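Local coordinates for protein superoxide dismutase (Leishmania major, PDB 4F2N) that is an iron-dependent superoxide dismutase that catalyses the disproportionation of superoxide to oxygen and hydrogen peroxide, at residues B[67-72]-B[95-100]; B[145-150]-B[168-173]. One frame throughout, in Å; residues are numbered along the deposited sequence. Where two conformers were deposited one is given.

Contact 1 of 2, residues B[67-72]-B[95-100]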
# COMPACT_ATOMS: atom_id res chain seq x y z
N VAL B 67 -15.99 -6.67 -2.88
CA VAL B 67 -17.32 -7.35 -2.76
C VAL B 67 -17.46 -8.34 -3.92
O VAL B 67 -17.83 -9.51 -3.74
CB VAL B 67 -18.48 -6.31 -2.71
CG1 VAL B 67 -19.86 -6.94 -2.96
CG2 VAL B 67 -18.44 -5.56 -1.38
N ASP B 68 -17.14 -7.87 -5.12
CA ASP B 68 -17.32 -8.69 -6.34
C ASP B 68 -16.40 -9.89 -6.32
O ASP B 68 -16.82 -11.02 -6.63
CB ASP B 68 -17.12 -7.84 -7.62
CG ASP B 68 -18.22 -6.78 -7.82
OD1 ASP B 68 -19.23 -6.76 -7.08
OD2 ASP B 68 -18.08 -5.94 -8.73
N LYS B 69 -15.15 -9.69 -5.93
CA LYS B 69 -14.18 -10.79 -5.92
C LYS B 69 -14.54 -11.82 -4.86
O LYS B 69 -14.53 -13.04 -5.12
CB LYS B 69 -12.76 -10.25 -5.73
CG LYS B 69 -11.66 -11.31 -5.77
CD LYS B 69 -11.53 -11.94 -7.12
CE LYS B 69 -10.34 -12.88 -7.13
NZ LYS B 69 -9.93 -13.13 -8.54
N LEU B 70 -14.89 -11.34 -3.66
CA LEU B 70 -15.28 -12.24 -2.57
C LEU B 70 -16.45 -13.17 -2.97
O LEU B 70 -16.43 -14.35 -2.66
CB LEU B 70 -15.66 -11.43 -1.31
CG LEU B 70 -16.14 -12.18 -0.08
CD1 LEU B 70 -15.09 -13.18 0.37
CD2 LEU B 70 -16.45 -11.19 1.03
N ASN B 71 -17.43 -12.63 -3.69
CA ASN B 71 -18.56 -13.43 -4.18
C ASN B 71 -18.21 -14.54 -5.17
O ASN B 71 -19.01 -15.44 -5.38
CB ASN B 71 -19.68 -12.53 -4.70
CG ASN B 71 -20.41 -11.84 -3.57
OD1 ASN B 71 -20.48 -12.38 -2.47
ND2 ASN B 71 -20.92 -10.64 -3.81
N THR B 72 -17.02 -14.50 -5.78
CA THR B 72 -16.52 -15.61 -6.62
C THR B 72 -15.79 -16.69 -5.81
O THR B 72 -15.41 -17.73 -6.37
CB THR B 72 -15.55 -15.13 -7.73
OG1 THR B 72 -14.34 -14.63 -7.14
CG2 THR B 72 -16.19 -14.03 -8.57
N SER B 95 -5.55 -19.93 1.64
CA SER B 95 -6.76 -19.13 1.70
C SER B 95 -6.49 -17.62 1.70
O SER B 95 -7.39 -16.82 1.99
CB SER B 95 -7.58 -19.51 2.95
OG SER B 95 -8.02 -20.86 2.87
N LYS B 96 -5.26 -17.22 1.35
CA LYS B 96 -4.87 -15.79 1.42
C LYS B 96 -5.73 -14.89 0.54
O LYS B 96 -6.08 -13.76 0.92
CB LYS B 96 -3.37 -15.60 1.11
CG LYS B 96 -2.82 -14.25 1.58
CD LYS B 96 -3.05 -14.01 3.08
CE LYS B 96 -2.78 -12.58 3.52
NZ LYS B 96 -1.32 -12.25 3.46
N VAL B 97 -6.06 -15.37 -0.66
CA VAL B 97 -6.82 -14.56 -1.59
C VAL B 97 -8.20 -14.26 -1.00
O VAL B 97 -8.62 -13.10 -0.94
CB VAL B 97 -6.90 -15.21 -2.99
CG1 VAL B 97 -7.87 -14.46 -3.89
CG2 VAL B 97 -5.51 -15.23 -3.62
N MET B 98 -8.89 -15.29 -0.53
CA MET B 98 -10.19 -15.05 0.09
C MET B 98 -10.08 -14.23 1.38
O MET B 98 -10.90 -13.34 1.63
CB MET B 98 -10.93 -16.36 0.35
CG MET B 98 -12.28 -16.12 1.02
SD MET B 98 -13.44 -17.48 0.72
CE MET B 98 -12.53 -18.92 1.31
N PHE B 99 -9.07 -14.52 2.19
CA PHE B 99 -8.88 -13.74 3.43
C PHE B 99 -8.82 -12.24 3.09
O PHE B 99 -9.52 -11.43 3.69
CB PHE B 99 -7.60 -14.16 4.20
CG PHE B 99 -7.26 -13.22 5.32
CD1 PHE B 99 -7.86 -13.37 6.57
CD2 PHE B 99 -6.40 -12.13 5.11
CE1 PHE B 99 -7.56 -12.50 7.61
CE2 PHE B 99 -6.12 -11.24 6.14
CZ PHE B 99 -6.72 -11.43 7.39
N ASN B 100 -7.98 -11.89 2.11
CA ASN B 100 -7.77 -10.51 1.76
C ASN B 100 -9.07 -9.83 1.31
O ASN B 100 -9.32 -8.69 1.69
CB ASN B 100 -6.68 -10.36 0.69
CG ASN B 100 -5.27 -10.58 1.24
OD1 ASN B 100 -5.01 -10.43 2.44
ND2 ASN B 100 -4.33 -10.89 0.34

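Contact 2 of 2, residues B[145-150]-B[168-173]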
# COMPACT_ATOMS: atom_id res chain seq x y z
N GLN B 145 -3.01 9.62 15.25
CA GLN B 145 -2.44 10.18 14.02
C GLN B 145 -1.02 9.71 13.76
O GLN B 145 -0.67 9.45 12.61
CB GLN B 145 -2.44 11.70 14.07
CG GLN B 145 -3.83 12.29 13.95
CD GLN B 145 -3.88 13.72 14.43
OE1 GLN B 145 -4.85 14.14 15.04
NE2 GLN B 145 -2.80 14.46 14.22
N GLN B 146 -0.22 9.64 14.82
CA GLN B 146 1.17 9.21 14.73
C GLN B 146 1.28 7.76 14.27
O GLN B 146 2.09 7.42 13.41
CB GLN B 146 1.88 9.44 16.07
CG GLN B 146 3.22 8.75 16.23
CD GLN B 146 3.89 9.12 17.52
OE1 GLN B 146 3.57 10.15 18.12
NE2 GLN B 146 4.82 8.28 17.97
N ALA B 147 0.46 6.89 14.85
CA ALA B 147 0.48 5.48 14.43
C ALA B 147 0.07 5.34 12.95
O ALA B 147 0.65 4.54 12.20
CB ALA B 147 -0.41 4.61 15.34
N GLY B 148 -0.94 6.11 12.53
CA GLY B 148 -1.35 6.07 11.11
C GLY B 148 -0.26 6.57 10.16
O GLY B 148 -0.03 5.99 9.10
N VAL B 149 0.40 7.66 10.54
CA VAL B 149 1.50 8.22 9.74
C VAL B 149 2.63 7.20 9.59
O VAL B 149 3.19 7.02 8.50
CB VAL B 149 2.04 9.50 10.38
CG1 VAL B 149 3.41 9.88 9.80
CG2 VAL B 149 1.04 10.63 10.13
N ASN B 150 2.94 6.53 10.69
CA ASN B 150 4.06 5.60 10.76
C ASN B 150 3.77 4.21 10.21
O ASN B 150 4.65 3.38 10.19
CB ASN B 150 4.52 5.47 12.20
CG ASN B 150 5.20 6.71 12.72
OD1 ASN B 150 5.68 7.55 11.96
ND2 ASN B 150 5.28 6.81 14.03
N LEU B 168 -8.54 0.19 26.26
CA LEU B 168 -8.61 0.72 24.90
C LEU B 168 -7.20 0.77 24.33
O LEU B 168 -6.26 1.19 25.02
CB LEU B 168 -9.22 2.12 24.90
CG LEU B 168 -10.74 2.22 25.02
CD1 LEU B 168 -11.09 3.66 25.32
CD2 LEU B 168 -11.40 1.75 23.73
N LEU B 169 -7.04 0.36 23.07
CA LEU B 169 -5.71 0.23 22.50
C LEU B 169 -5.69 0.75 21.07
O LEU B 169 -6.64 0.53 20.32
CB LEU B 169 -5.27 -1.26 22.47
CG LEU B 169 -5.16 -2.15 23.72
CD1 LEU B 169 -5.07 -3.62 23.34
CD2 LEU B 169 -3.97 -1.77 24.59
N ILE B 170 -4.60 1.42 20.71
CA ILE B 170 -4.31 1.75 19.31
C ILE B 170 -3.46 0.65 18.70
O ILE B 170 -2.40 0.31 19.23
CB ILE B 170 -3.60 3.12 19.19
CG1 ILE B 170 -4.49 4.18 19.83
CG2 ILE B 170 -3.28 3.47 17.73
CD1 ILE B 170 -3.83 5.56 19.94
N ASP B 171 -3.92 0.13 17.56
CA ASP B 171 -3.24 -0.95 16.86
C ASP B 171 -3.19 -0.58 15.38
O ASP B 171 -4.14 -0.03 14.87
CB ASP B 171 -4.08 -2.21 17.05
CG ASP B 171 -3.34 -3.47 16.68
OD1 ASP B 171 -2.15 -3.59 17.06
OD2 ASP B 171 -3.97 -4.35 16.02
N SER B 172 -2.08 -0.86 14.70
CA SER B 172 -1.97 -0.68 13.25
C SER B 172 -1.85 -2.03 12.62
O SER B 172 -1.17 -2.92 13.17
CB SER B 172 -0.74 0.15 12.93
OG SER B 172 -1.03 1.51 13.18
N THR B 173 -2.50 -2.23 11.47
CA THR B 173 -2.31 -3.46 10.73
C THR B 173 -1.80 -3.13 9.31
O THR B 173 -1.95 -1.99 8.83
CB THR B 173 -3.61 -4.29 10.62
OG1 THR B 173 -4.66 -3.46 10.05
CG2 THR B 173 -4.06 -4.83 12.03

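Contact 1 of 2, residues B[67-72]-B[95-100]
Leu70 and Met98 meet where the backbones of the two segments come nearest, with their CA atoms 6.4 Å apart. The touching is done by one branch and one methylene: Leu70 CD1 lies 4.1 Å from Met98 CG, and the two side chains cross at a slant. In Leu70, CG is anti to the backbone N (chi1 178°), and the branch carrying CD1 reaches further toward helix 96-113 than its CB alone would; the CD2 branch makes no close approach to Met98. Met98 has the same first torsion. Its sulfur still runs alongside the leucine, SD being 4.6 Å from Leu70 CD1, but a bend at chi3 (56°) carries CE onward, away from that methyl. Met98 also touches Thr89 of helix 82-89, while Leu70 extends its packing to Gln101, Ala102 and Ala33. These contacts sit at one end of the alpha-hairpin of iron/manganese superoxide dismutases, in which helices 52-71 and 96-113 run antiparallel; here the C-terminal part of the first helix lies against the start of the second. At the solvent side of this junction, Lys69 lays its aliphatic chain toward Val97. The contact is loose, CE of Lys69 approaching CG1 of Val97 to 4.4 Å, and the amino group continues past the methyl. Val97 CG2 points the other way. Beside this lysine, its own carbonyl is gripped twice from Thr72: Lys69 O accepts from Thr72 N at 3.0 Å and from Thr72 OG1 at 2.6 Å, the hydroxyl lying in the carbonyl plane on a lone pair. On the neighbouring Asn71, OD1 accepts from the backbone N of Ala33.

Contact 2 of 2, residues B[145-150]-B[168-173]
Ile170 reaches from its strand to the methyl of Ala147 on the helix, and its side chain divides the work between two branches. From CB, 5.2 Å from Ala147 CB, the short branch goes directly to the helix: CG2 stops 3.9 Å from Ala147 CB, methyl against methyl. The longer branch, CG1 and then CD1, turns aside. With CG1 anti to the carbonyl carbon (chi1 -57°), it leaves CG2 to face the alanine, and its tip, CD1, stays 5.8 Å from Ala147 CB. The isoleucine side chain as a whole also packs on Phe140, Ser143 and Phe144 of the same helix, and on Thr157 of the adjoining strand.

Two residues on, Ser172 again directs its CB at the helix, as expected from the alternation along a strand, while Asp171 between them turns its CB away. Ser172 OG comes within 3.8 Å of Ala147 CB and 3.6 Å of Ala147 O; this is an approach without a bond, and the hydroxyl has a weak hydrogen bond with Thr157 OG1 instead. The Ala147 methyl thus meets both strand residues. The next residue, Gly148, meets little of the strand, but its carbonyl O accepts from Arg205 NH1. A helix packed across one face of an antiparallel three-stranded sheet, close to it at Ala147 and here at its outer strand 168-174, belongs to the C-terminal alpha/beta domain of iron/manganese superoxide dismutases.

In the fold
Contacts 1 and 2 lie in different domains and follow one another along the chain. Contact 1 joins helices 52-71 and 96-113 of the alpha-hairpin; contact 2 joins helix 137-149 to strand 168-174 of the C-terminal domain. Their centres are 26 Å apart and their nearest atoms about 8 Å, so they do not touch, although Asn100 packs on Ala176, just beyond strand 168-174. The iron draws on both regions: Asp191, on strand 185-191, and His195 complete the site. Contact 1 thus lies on the two helices that carry His58 and His108, whereas contact 2 has no ligand on its helix or strand and shares with Asp191 only the sheet, across strand 155-161.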